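Local structure of alpha-ketoglutarate-dependent non-heme iron oxygenase EasH (Aspergillus japonicus, 5M0T) at residues Arg46-Glu51 and Ser78-Phe83. The protein probably acts as an iron(II)- and 2-oxoglutarate-dependent oxygenase that takes part in the biosynthesis of the ergot alkaloid cycloclavine. Residues are numbered along the deposited sequence; the frame is centred on the assembly and turned at random.
Sequences RRFNGE and SSLPLF
Phe48 and Leu80 meet where helix 42-52 packs beside the loop between strand 75-77 and helix 85-91, on the double-stranded beta-helix (cupin) fold of this oxygenase family. Ser78 leaves strand 75-77, and with it the loop turns to the second subunit, where Asp275 bonds to Ser78 N and, through its own backbone N, to the small hydroxyl of Ser79, while Tyr274 packs on Ser79, Leu82 and Phe83. Ser79 opens a type I beta turn, closed by Leu82 N donating to Ser79 O at 3.1 Å. Leu80, the second residue of the turn, points toward the helix, and its branched end reaches the ring of Phe48, CD1 lying 4.1 Å from CZ near the ring plane. The phenyl is thus met at its edge, and the two side chains run at about a right angle. With CG anti to its backbone N (chi1 -173°), Phe48 brings its ring end nearer the loop than its CB bond alone would. Both residues suit a buried apolar layer: Phe225 stacks on Phe48 and also touches Leu80, Val119 packs against both, and Phe87 lies against Leu80 and Pro81. The side chain of Leu80 remains about 12 Å from bound 2-oxoglutarate. Pro81 follows, its ring-restricted phi (-58°) compatible with the helical backbone there. The CA atoms come nearest at Glu51 and Phe83, 7.1 Å apart, and there Glu51 O and Phe83 O stand 4.2 Å from each other, with no hydrogen bond between them. The Glu51 carboxylate accepts bonds from Ser84 OG and the backbone N atoms of Lys85 and Leu86, where its charge probably suits the start of helix 85-91. The Phe83 ring has Leu82 CB 4.0 Å above its centre, and Ser78 O in plane at its edge, 3.3 Å from CE2.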
# COMPACT_ATOMS: atom_id res chain seq x y z
N ARG A 46 -29.23 -9.42 10.83
CA ARG A 46 -29.78 -9.04 12.14
C ARG A 46 -28.68 -8.82 13.18
O ARG A 46 -28.64 -7.77 13.83
CB ARG A 46 -30.79 -10.08 12.66
N ARG A 47 -27.79 -9.80 13.32
CA ARG A 47 -26.69 -9.72 14.30
C ARG A 47 -25.68 -8.61 13.97
O ARG A 47 -25.26 -7.89 14.87
CB ARG A 47 -25.98 -11.07 14.48
CG ARG A 47 -26.72 -12.02 15.42
CD ARG A 47 -25.94 -13.30 15.67
NE ARG A 47 -25.74 -14.08 14.45
CZ ARG A 47 -24.57 -14.37 13.87
NH1 ARG A 47 -23.41 -13.98 14.39
NH2 ARG A 47 -24.56 -15.10 12.76
N PHE A 48 -25.31 -8.48 12.70
CA PHE A 48 -24.42 -7.40 12.27
C PHE A 48 -25.04 -6.02 12.57
O PHE A 48 -24.39 -5.18 13.17
CB PHE A 48 -24.07 -7.51 10.78
CG PHE A 48 -23.03 -6.52 10.33
CD1 PHE A 48 -21.74 -6.57 10.84
CD2 PHE A 48 -23.34 -5.53 9.40
CE1 PHE A 48 -20.78 -5.67 10.44
CE2 PHE A 48 -22.38 -4.62 8.98
CZ PHE A 48 -21.10 -4.69 9.50
N ASN A 49 -26.30 -5.83 12.17
CA ASN A 49 -27.04 -4.60 12.52
C ASN A 49 -27.06 -4.32 14.02
O ASN A 49 -26.81 -3.18 14.42
CB ASN A 49 -28.48 -4.64 11.97
CG ASN A 49 -28.54 -4.32 10.48
OD1 ASN A 49 -27.72 -3.57 9.95
ND2 ASN A 49 -29.52 -4.90 9.79
N GLY A 50 -27.32 -5.34 14.84
CA GLY A 50 -27.27 -5.21 16.30
C GLY A 50 -25.94 -4.65 16.80
O GLY A 50 -25.94 -3.73 17.61
N GLU A 51 -24.83 -5.20 16.30
CA GLU A 51 -23.48 -4.73 16.64
C GLU A 51 -23.19 -3.29 16.16
O GLU A 51 -22.55 -2.52 16.87
CB GLU A 51 -22.40 -5.68 16.05
CG GLU A 51 -22.36 -7.07 16.69
CD GLU A 51 -21.08 -7.86 16.37
OE1 GLU A 51 -20.75 -8.08 15.17
OE2 GLU A 51 -20.41 -8.28 17.34
N SER A 78 -16.74 3.42 9.55
CA SER A 78 -15.69 2.63 8.92
C SER A 78 -14.78 2.01 9.99
O SER A 78 -15.11 2.03 11.16
CB SER A 78 -14.95 3.50 7.92
OG SER A 78 -15.85 3.95 6.93
N SER A 79 -13.65 1.43 9.60
CA SER A 79 -12.80 0.66 10.53
C SER A 79 -13.65 -0.32 11.39
O SER A 79 -13.62 -0.30 12.63
CB SER A 79 -11.97 1.62 11.40
OG SER A 79 -11.22 2.52 10.59
N LEU A 80 -14.43 -1.13 10.67
CA LEU A 80 -15.42 -2.05 11.25
C LEU A 80 -14.83 -3.31 11.92
O LEU A 80 -15.55 -3.99 12.65
CB LEU A 80 -16.44 -2.49 10.20
CG LEU A 80 -17.29 -1.41 9.52
CD1 LEU A 80 -18.14 -2.00 8.41
CD2 LEU A 80 -18.16 -0.71 10.54
N PRO A 81 -13.54 -3.63 11.68
CA PRO A 81 -12.93 -4.61 12.58
C PRO A 81 -12.94 -4.18 14.06
O PRO A 81 -12.97 -5.04 14.95
CB PRO A 81 -11.50 -4.70 12.07
CG PRO A 81 -11.63 -4.47 10.61
CD PRO A 81 -12.71 -3.42 10.48
N LEU A 82 -12.92 -2.87 14.31
CA LEU A 82 -12.92 -2.34 15.68
C LEU A 82 -14.28 -2.48 16.37
O LEU A 82 -14.33 -2.52 17.60
CB LEU A 82 -12.50 -0.86 15.68
CG LEU A 82 -11.38 -0.52 16.67
CD1 LEU A 82 -11.00 0.94 16.46
CD2 LEU A 82 -11.73 -0.80 18.13
N PHE A 83 -15.36 -2.58 15.60
CA PHE A 83 -16.73 -2.51 16.12
C PHE A 83 -17.57 -3.78 15.98
O PHE A 83 -18.62 -3.88 16.62
CB PHE A 83 -17.47 -1.34 15.46
CG PHE A 83 -16.72 -0.03 15.53
CD1 PHE A 83 -16.61 0.66 16.74
CD2 PHE A 83 -16.11 0.51 14.40
CE1 PHE A 83 -15.93 1.87 16.82
CE2 PHE A 83 -15.42 1.72 14.48
CZ PHE A 83 -15.34 2.40 15.69